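Local structure of JSC1_58120g3 ([Leptolyngbya] sp. JSC-1, 6XHH) at residues 31-36 with 153-158; 35-40 with 147-152; 129-134 with 141-146. The protein is a far-red cyanobacteriochrome GAF domain that binds a verdin-type linear tetrapyrrole and probably serves as a photosensory signalling module. All coordinates share one frame; numbering follows the deposited sequence.

Interaction 1 (31-36 with 153-158); sequences RLFGIE and RHWDEA. With EDO (1,2-ethanediol), chain E.
The backbones of Phe33 and Trp155 stay 9.7 Å apart at their CA atoms, and those of Ile35 and Arg153 8.8 Å apart, so side chains bridge the gap between the end of helix 18-33 and the loop entering helix 157-178. Arg153 does most of the reaching. With CG anti to the backbone N (chi1 -177°) and the chain extended on to NE, it brings the edge of its guanidinium to the helix end, where NH2 donates to Phe33 O at 3.0 Å. The bond arrives in the carbonyl plane on a lone pair, although the oxygen lies 19° out of the guanidinium plane. Ile35 crosses this arm at about a right angle, its CG2 methyl 3.3 Å from Arg153 NE.

That carbonyl is on offer because the helix stops here in a Schellman motif: Gly34, with positive phi, is the C-prime residue, and Ile35 N and Gly34 N bond back to Arg30 O and Arg31 O. A 1,2-ethanediol, probably from the crystallisation liquor, lies beside it, its O1 accepting from Arg153 NE at 3.1 Å. NH1 of the same guanidinium forms a salt bridge with Glu159.

Next to the arginine the contact turns apolar. The edge of the Trp155 indole meets two partners: CZ3 lies 4.0 Å from Phe33 CD2, oblique to the phenyl ring, and CH2 4.1 Å from Ile35 CD1. Arg153 CD sits over one face of the same indole, 3.8 Å above its plane and offset toward the rim. Trp155 NE1 bonds to Val89 O, and Phe33 also packs on Leu162 and Leu163 of helix 157-178.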
# COMPACT_ATOMS: atom_id res chain seq x y z
N ARG A 31 -13.29 1.87 0.59
CA ARG A 31 -14.63 2.00 0.02
C ARG A 31 -14.58 2.03 -1.51
O ARG A 31 -15.35 1.34 -2.19
CB ARG A 31 -15.27 3.29 0.56
CG ARG A 31 -16.71 3.55 0.13
CD ARG A 31 -17.24 4.86 0.73
NE ARG A 31 -17.16 5.99 -0.20
CZ ARG A 31 -18.22 6.57 -0.76
NH1 ARG A 31 -19.44 6.14 -0.49
NH2 ARG A 31 -18.05 7.59 -1.59
N LEU A 32 -13.68 2.85 -2.06
CA LEU A 32 -13.55 3.00 -3.50
C LEU A 32 -13.27 1.66 -4.18
O LEU A 32 -13.91 1.30 -5.17
CB LEU A 32 -12.44 3.99 -3.81
CG LEU A 32 -12.10 4.23 -5.28
CD1 LEU A 32 -13.30 4.82 -5.99
CD2 LEU A 32 -10.90 5.16 -5.40
N PHE A 33 -12.31 0.90 -3.64
CA PHE A 33 -11.93 -0.38 -4.22
C PHE A 33 -12.85 -1.53 -3.82
O PHE A 33 -12.73 -2.62 -4.39
CB PHE A 33 -10.49 -0.72 -3.83
CG PHE A 33 -9.44 0.08 -4.57
CD1 PHE A 33 -9.79 0.95 -5.60
CD2 PHE A 33 -8.10 -0.04 -4.25
CE1 PHE A 33 -8.82 1.67 -6.30
CE2 PHE A 33 -7.13 0.69 -4.95
CZ PHE A 33 -7.49 1.54 -5.97
N GLY A 34 -13.76 -1.31 -2.88
CA GLY A 34 -14.60 -2.38 -2.36
C GLY A 34 -13.78 -3.56 -1.86
O GLY A 34 -14.05 -4.71 -2.22
N ILE A 35 -12.77 -3.29 -1.04
CA ILE A 35 -11.90 -4.36 -0.56
C ILE A 35 -11.93 -4.44 0.96
O ILE A 35 -12.64 -3.67 1.63
CB ILE A 35 -10.46 -4.17 -1.05
CG1 ILE A 35 -9.90 -2.80 -0.60
CG2 ILE A 35 -10.38 -4.34 -2.58
CD1 ILE A 35 -8.49 -2.51 -1.13
N GLU A 36 -11.14 -5.36 1.51
CA GLU A 36 -11.29 -5.72 2.91
C GLU A 36 -10.30 -5.03 3.84
O GLU A 36 -10.56 -4.95 5.04
CB GLU A 36 -11.18 -7.25 3.06
CG GLU A 36 -12.43 -7.92 2.49
CD GLU A 36 -12.27 -9.39 2.07
OE1 GLU A 36 -11.14 -9.90 1.93
OE2 GLU A 36 -13.32 -10.03 1.87
N ARG A 153 -7.82 -10.92 -5.91
CA ARG A 153 -8.52 -9.84 -6.58
C ARG A 153 -7.60 -9.30 -7.64
O ARG A 153 -6.40 -9.15 -7.40
CB ARG A 153 -8.90 -8.73 -5.60
CG ARG A 153 -9.69 -7.60 -6.24
CD ARG A 153 -9.39 -6.33 -5.52
NE ARG A 153 -10.32 -5.24 -5.76
CZ ARG A 153 -10.15 -4.29 -6.68
NH1 ARG A 153 -9.12 -4.34 -7.51
NH2 ARG A 153 -11.03 -3.30 -6.77
N HIS A 154 -8.15 -9.03 -8.82
CA HIS A 154 -7.36 -8.50 -9.92
C HIS A 154 -7.14 -7.01 -9.74
O HIS A 154 -8.10 -6.27 -9.52
CB HIS A 154 -8.06 -8.78 -11.24
CG HIS A 154 -7.42 -8.10 -12.41
ND1 HIS A 154 -6.12 -8.34 -12.78
CD2 HIS A 154 -7.92 -7.22 -13.30
CE1 HIS A 154 -5.83 -7.61 -13.84
NE2 HIS A 154 -6.90 -6.92 -14.18
N TRP A 155 -5.89 -6.57 -9.82
CA TRP A 155 -5.54 -5.15 -9.79
C TRP A 155 -5.26 -4.67 -11.21
O TRP A 155 -4.43 -5.26 -11.90
CB TRP A 155 -4.32 -4.90 -8.90
CG TRP A 155 -4.42 -5.50 -7.52
CD1 TRP A 155 -3.83 -6.67 -7.10
CD2 TRP A 155 -5.17 -5.00 -6.41
NE1 TRP A 155 -4.16 -6.91 -5.78
CE2 TRP A 155 -4.99 -5.91 -5.33
CE3 TRP A 155 -5.98 -3.88 -6.21
CZ2 TRP A 155 -5.58 -5.72 -4.07
CZ3 TRP A 155 -6.57 -3.69 -4.95
CH2 TRP A 155 -6.36 -4.62 -3.90
N ASP A 156 -5.93 -3.60 -11.64
CA ASP A 156 -5.57 -3.05 -12.94
C ASP A 156 -4.67 -1.83 -12.77
O ASP A 156 -4.51 -1.29 -11.67
CB ASP A 156 -6.81 -2.72 -13.80
CG ASP A 156 -7.71 -1.66 -13.20
OD1 ASP A 156 -7.22 -0.65 -12.66
OD2 ASP A 156 -8.94 -1.81 -13.35
N GLU A 157 -4.03 -1.41 -13.86
CA GLU A 157 -2.99 -0.41 -13.68
C GLU A 157 -3.56 0.95 -13.32
O GLU A 157 -2.88 1.74 -12.65
CB GLU A 157 -2.09 -0.34 -14.92
CG GLU A 157 -2.73 0.02 -16.22
CD GLU A 157 -1.70 0.02 -17.35
OE1 GLU A 157 -1.12 -1.06 -17.63
OE2 GLU A 157 -1.47 1.09 -17.94
N ALA A 158 -4.80 1.25 -13.71
CA ALA A 158 -5.43 2.49 -13.27
C ALA A 158 -5.62 2.52 -11.76
O ALA A 158 -5.47 3.57 -11.13
CB ALA A 158 -6.78 2.69 -13.98
C1 EDO E . -13.58 -6.55 -5.76
O1 EDO E . -13.27 -5.53 -4.80
C2 EDO E . -14.58 -7.54 -5.16
O2 EDO E . -15.62 -6.81 -4.50

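Interaction 2 (35-40 with 147-152); sequences IERVTI and FQNSAP
Glu36 reaches across to the turn after strand 139-148 and holds it by three bonds to its carboxylate. OE1 takes two backbone donors, Asn149 N and Ser150 N, each at 2.7 Å; the first comes nearly along the C-O axis, the second on the syn lone pair. OE2 uses its own syn lone pair to accept the hydroxyl Ser150 OG at 2.6 Å. Two consecutive amides and a hydroxyl thus fix the rotation of the carboxylate, and probably favour its charged form.

The Gln148 amide stacks on this carboxylate, the planes 22° apart, though the two side chains cross at about a right angle. A bend at chi2 (73°) turns its OE1 back to Glu36 N, 2.9 Å away, in a weak and poorly aligned bond. Next to this, Arg37 and Phe147 form an antiparallel hydrogen-bonded pair, Phe147 N donating to Arg37 O at 2.8 Å and Arg37 N to Phe147 O at 3.3 Å. Their side chains leave the same face of the sheet: Arg37 CD comes to the edge of the phenyl ring, 4.0 Å from CD2, and the guanidinium stands 75° to the ring plane. Thr39 OG1 approaches CE2 of the same ring at 3.6 Å.

A water donates to Asn149 OD1; it also lies by Arg37 NE, but too close for that link to be more than doubtful. Farther out, Arg37 NH1 is anchored by Arg61 O and by a salt bridge to Glu54. Phe147 belongs to the bilin pocket and touches the chromophore. Beyond the pair, strand 37-43 continues along strand 139-148, has strand 49-56 on its other side, and packs Val38 and Ile40 against helix 18-33.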
# COMPACT_ATOMS: atom_id res chain seq x y z
N ILE A 35 -12.77 -3.29 -1.04
CA ILE A 35 -11.90 -4.36 -0.56
C ILE A 35 -11.93 -4.44 0.96
O ILE A 35 -12.64 -3.67 1.63
CB ILE A 35 -10.46 -4.17 -1.05
CG1 ILE A 35 -9.90 -2.80 -0.60
CG2 ILE A 35 -10.38 -4.34 -2.58
CD1 ILE A 35 -8.49 -2.51 -1.13
N GLU A 36 -11.14 -5.36 1.51
CA GLU A 36 -11.29 -5.72 2.91
C GLU A 36 -10.30 -5.03 3.84
O GLU A 36 -10.56 -4.95 5.04
CB GLU A 36 -11.18 -7.25 3.06
CG GLU A 36 -12.43 -7.92 2.49
CD GLU A 36 -12.27 -9.39 2.07
OE1 GLU A 36 -11.14 -9.90 1.93
OE2 GLU A 36 -13.32 -10.03 1.87
N ARG A 37 -9.18 -4.51 3.33
CA ARG A 37 -8.28 -3.76 4.20
C ARG A 37 -7.42 -2.82 3.38
O ARG A 37 -6.96 -3.19 2.31
CB ARG A 37 -7.37 -4.69 5.02
CG ARG A 37 -6.83 -4.02 6.26
CD ARG A 37 -5.64 -4.74 6.84
NE ARG A 37 -5.89 -6.13 7.23
CZ ARG A 37 -6.44 -6.50 8.38
NH1 ARG A 37 -6.83 -5.60 9.28
NH2 ARG A 37 -6.58 -7.80 8.65
N VAL A 38 -7.22 -1.62 3.91
CA VAL A 38 -6.20 -0.69 3.43
C VAL A 38 -5.42 -0.21 4.64
O VAL A 38 -6.01 0.13 5.67
CB VAL A 38 -6.81 0.50 2.66
CG1 VAL A 38 -5.71 1.47 2.21
CG2 VAL A 38 -7.57 0.01 1.45
N THR A 39 -4.09 -0.18 4.52
CA THR A 39 -3.23 0.17 5.64
C THR A 39 -2.22 1.24 5.23
O THR A 39 -1.78 1.32 4.07
CB THR A 39 -2.43 -1.04 6.17
OG1 THR A 39 -1.57 -1.56 5.13
CG2 THR A 39 -3.34 -2.13 6.64
N ILE A 40 -1.82 2.02 6.22
CA ILE A 40 -0.65 2.88 6.15
C ILE A 40 0.38 2.33 7.11
O ILE A 40 0.09 2.12 8.30
CB ILE A 40 -1.00 4.35 6.48
CG1 ILE A 40 -1.93 4.91 5.40
CG2 ILE A 40 0.27 5.19 6.57
CD1 ILE A 40 -2.69 6.17 5.83
N PHE A 147 -5.40 -4.41 0.34
CA PHE A 147 -5.40 -5.85 0.57
C PHE A 147 -6.79 -6.44 0.31
O PHE A 147 -7.81 -5.84 0.67
CB PHE A 147 -5.02 -6.20 2.03
CG PHE A 147 -3.60 -5.86 2.43
CD1 PHE A 147 -2.51 -6.20 1.63
CD2 PHE A 147 -3.35 -5.23 3.64
CE1 PHE A 147 -1.20 -5.92 2.06
CE2 PHE A 147 -2.06 -4.94 4.06
CZ PHE A 147 -0.99 -5.29 3.26
N GLN A 148 -6.83 -7.64 -0.25
CA GLN A 148 -8.00 -8.48 -0.15
C GLN A 148 -7.62 -9.71 0.67
O GLN A 148 -6.54 -10.27 0.50
CB GLN A 148 -8.56 -8.87 -1.52
CG GLN A 148 -9.98 -9.46 -1.50
CD GLN A 148 -11.06 -8.43 -1.23
OE1 GLN A 148 -10.85 -7.45 -0.54
NE2 GLN A 148 -12.24 -8.67 -1.79
N ASN A 149 -8.49 -10.08 1.60
CA ASN A 149 -8.18 -11.10 2.59
C ASN A 149 -8.87 -12.42 2.35
O ASN A 149 -8.32 -13.47 2.70
CB ASN A 149 -8.56 -10.60 3.99
CG ASN A 149 -7.79 -9.36 4.41
OD1 ASN A 149 -6.73 -9.06 3.85
ND2 ASN A 149 -8.32 -8.64 5.39
N SER A 150 -10.08 -12.40 1.80
CA SER A 150 -10.87 -13.62 1.63
C SER A 150 -10.65 -14.32 0.30
O SER A 150 -11.00 -15.50 0.19
CB SER A 150 -12.36 -13.28 1.81
OG SER A 150 -12.78 -12.38 0.82
N ALA A 151 -10.04 -13.65 -0.67
CA ALA A 151 -9.98 -14.15 -2.04
C ALA A 151 -8.93 -13.35 -2.79
O ALA A 151 -8.59 -12.24 -2.39
CB ALA A 151 -11.35 -14.00 -2.74
N PRO A 152 -8.41 -13.89 -3.90
CA PRO A 152 -7.64 -13.07 -4.83
C PRO A 152 -8.49 -11.95 -5.40
O PRO A 152 -9.73 -12.00 -5.41
CB PRO A 152 -7.24 -14.06 -5.94
CG PRO A 152 -7.43 -15.41 -5.35
CD PRO A 152 -8.52 -15.29 -4.35
O HOH W 1 -5.07 -8.14 5.97

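Interaction 3 (129-134 with 141-146); sequences CAVVAI and WGLLSA. With M1V (mesobiliverdin IX(alpha)), chain C.
Val131 and Ser145 face each other as a non-hydrogen-bonded pair and send their side chains together to the bilin. Ser145, its OG anti to the carbonyl carbon (chi1 -58°), donates that hydroxyl to the ring-D carbonyl oxygen OD of the chromophore at 2.8 Å. Val131 straddles the same spot with both methyls: CG1 lies 3.4 Å from Ser145 OG, and CG2 3.2 Å from OD. Leu143, on this face too, sets its CB against Val131 CG1 at 4.0 Å and extends CD1 to the ring-D carbons C2D and C3D. One strand pair thereby gives ring D a polar contact at its oxygen and an apolar one at its carbons.

On the other face, Val132 and Leu144 lie side by side and point the same way, CG2 of the valine 4.0 Å from CB of the leucine. Ile134 runs alongside Trp141 in the same manner. Its CG2 touches the indole at CE3, 3.9 Å away, while its CD1 turns along the partner strand to Leu144 CB.

The backbone ladder is regular from Ala130-Ala146 through Val132-Leu144, then gives way at a classic beta bulge. Here Trp141 and Gly142 both face Ile134, whose carbonyl oxygen accepts from Trp141 N at 2.9 Å and from Gly142 N at 3.3 Å. Ile134 N returns a bond to Gly142 O, although it lies 46° out of that carbonyl's plane.

The hairpin lies between strands 37-43 and 87-89 in the antiparallel GAF sheet, the first beside 139-148 and the second beside 128-136; helix 157-178 covers the Ala130 and Val132 face, and the bilin lies against the Val131 and Ser145 face.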
# COMPACT_ATOMS: atom_id res chain seq x y z
N CYS A 129 -2.49 -8.27 -2.83
CA CYS A 129 -1.99 -7.00 -2.33
C CYS A 129 -1.51 -6.10 -3.46
O CYS A 129 -0.86 -6.57 -4.40
CB CYS A 129 -0.82 -7.17 -1.33
SG CYS A 129 0.61 -8.13 -1.96
N ALA A 130 -1.84 -4.81 -3.35
CA ALA A 130 -1.27 -3.77 -4.20
C ALA A 130 -0.61 -2.77 -3.26
O ALA A 130 -1.29 -2.23 -2.38
CB ALA A 130 -2.33 -3.10 -5.07
N VAL A 131 0.70 -2.57 -3.39
CA VAL A 131 1.51 -1.88 -2.40
C VAL A 131 2.32 -0.79 -3.09
O VAL A 131 2.98 -1.05 -4.11
CB VAL A 131 2.45 -2.85 -1.64
CG1 VAL A 131 3.12 -2.14 -0.44
CG2 VAL A 131 1.68 -4.10 -1.17
N VAL A 132 2.25 0.44 -2.57
CA VAL A 132 2.95 1.56 -3.19
C VAL A 132 3.67 2.38 -2.14
O VAL A 132 3.30 2.40 -0.96
CB VAL A 132 2.02 2.48 -4.00
CG1 VAL A 132 1.26 1.70 -5.06
CG2 VAL A 132 1.07 3.23 -3.05
N ALA A 133 4.69 3.10 -2.59
CA ALA A 133 5.54 3.88 -1.71
C ALA A 133 4.86 5.18 -1.28
O ALA A 133 4.19 5.84 -2.08
CB ALA A 133 6.86 4.20 -2.40
N ILE A 134 5.06 5.55 -0.02
CA ILE A 134 4.73 6.89 0.47
C ILE A 134 6.03 7.65 0.62
O ILE A 134 6.88 7.25 1.43
CB ILE A 134 3.98 6.84 1.81
CG1 ILE A 134 2.64 6.14 1.69
CG2 ILE A 134 3.73 8.25 2.35
CD1 ILE A 134 2.02 5.81 3.05
N TRP A 141 9.15 7.06 3.15
CA TRP A 141 8.61 7.14 4.49
C TRP A 141 7.89 5.87 4.92
O TRP A 141 7.98 5.46 6.09
CB TRP A 141 7.65 8.34 4.57
CG TRP A 141 6.99 8.56 5.90
CD1 TRP A 141 7.41 9.41 6.90
CD2 TRP A 141 5.81 7.91 6.40
NE1 TRP A 141 6.53 9.35 7.96
CE2 TRP A 141 5.55 8.44 7.69
CE3 TRP A 141 4.92 6.97 5.87
CZ2 TRP A 141 4.46 8.02 8.46
CZ3 TRP A 141 3.84 6.56 6.64
CH2 TRP A 141 3.62 7.09 7.91
N GLY A 142 7.16 5.25 4.01
CA GLY A 142 6.36 4.09 4.36
C GLY A 142 5.67 3.53 3.14
O GLY A 142 6.08 3.80 2.01
N LEU A 143 4.63 2.74 3.39
CA LEU A 143 3.89 2.06 2.35
C LEU A 143 2.39 2.22 2.55
O LEU A 143 1.90 2.16 3.69
CB LEU A 143 4.24 0.56 2.31
CG LEU A 143 5.72 0.20 2.19
CD1 LEU A 143 5.94 -1.30 2.42
CD2 LEU A 143 6.23 0.61 0.82
N LEU A 144 1.67 2.39 1.45
CA LEU A 144 0.22 2.32 1.40
C LEU A 144 -0.15 1.02 0.71
O LEU A 144 0.27 0.78 -0.44
CB LEU A 144 -0.37 3.52 0.66
CG LEU A 144 -1.86 3.54 0.32
CD1 LEU A 144 -2.73 3.62 1.56
CD2 LEU A 144 -2.19 4.70 -0.62
N SER A 145 -0.90 0.16 1.40
CA SER A 145 -1.24 -1.18 0.93
C SER A 145 -2.75 -1.32 0.82
O SER A 145 -3.48 -0.97 1.75
CB SER A 145 -0.68 -2.27 1.87
OG SER A 145 0.73 -2.14 1.98
N ALA A 146 -3.19 -1.84 -0.31
CA ALA A 146 -4.56 -2.30 -0.52
C ALA A 146 -4.57 -3.82 -0.51
O ALA A 146 -3.84 -4.46 -1.28
CB ALA A 146 -5.08 -1.78 -1.86
OA M1V C . 8.69 -11.24 6.21
C1A M1V C . 9.44 -11.83 5.44
NA M1V C . 9.67 -11.45 4.18
C2A M1V C . 10.20 -12.98 5.76
CMA M1V C . 10.20 -13.70 7.08
C3A M1V C . 10.93 -13.33 4.63
CAA M1V C . 11.86 -14.47 4.47
CBA M1V C . 13.29 -14.02 4.17
C4A M1V C . 10.58 -12.33 3.59
CHA M1V C . 11.11 -12.31 2.33
C1B M1V C . 10.88 -11.40 1.21
C2B M1V C . 11.49 -11.60 -0.06
CMB M1V C . 12.40 -12.75 -0.42
C3B M1V C . 11.09 -10.59 -0.88
CAB M1V C . 11.48 -10.40 -2.33
CBB M1V C . 10.29 -10.74 -3.25
CGB M1V C . 10.00 -12.22 -3.21
O2B M1V C . 10.83 -13.03 -3.71
O1B M1V C . 8.95 -12.67 -2.70
NB M1V C . 10.14 -10.28 1.14
C4B M1V C . 10.23 -9.75 -0.10
CHB M1V C . 9.65 -8.60 -0.63
C1C M1V C . 8.64 -7.75 -0.16
C2C M1V C . 7.98 -6.83 -0.98
CAC M1V C . 8.31 -6.59 -2.44
CBC M1V C . 9.53 -5.62 -2.37
CGC M1V C . 10.37 -5.54 -3.64
O2C M1V C . 10.05 -6.19 -4.66
O1C M1V C . 11.40 -4.83 -3.68
C3C M1V C . 7.05 -6.16 -0.19
CMC M1V C . 6.12 -5.08 -0.68
NC M1V C . 8.11 -7.66 1.11
C4C M1V C . 7.13 -6.69 1.11
CHC M1V C . 6.45 -6.39 2.33
C1D M1V C . 5.34 -5.62 2.56
C2D M1V C . 5.16 -4.73 3.66
CMD M1V C . 6.19 -4.44 4.73
ND M1V C . 4.17 -5.62 1.82
C4D M1V C . 3.31 -4.75 2.39
OD M1V C . 2.18 -4.54 1.95
C3D M1V C . 3.92 -4.19 3.55
CAD M1V C . 3.32 -3.16 4.47
CBD M1V C . 2.30 -3.83 5.37

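The ranges of interactions 1 and 2 overlap at Ile35 and Glu36, just after helix 18-33, though only Ile35 makes contact in both; their centres are about 9 Å apart. Interaction 3, within a hairpin close to the centre of the folded domain, is nested inside the loops both close; its centre lies about 14 Å from that of interaction 1 and 12 Å from that of interaction 2. Strand 139-148 serves interactions 2 and 3, pairing with 37-43 and 128-136 in one antiparallel sheet. Interaction 1 lies over the helical face, where Trp155 packs on Ala130 and Ala146. Phe147 beside Cys129 extends the chromophore-side surface, so helices and bilin lie on opposite faces of one GAF sheet.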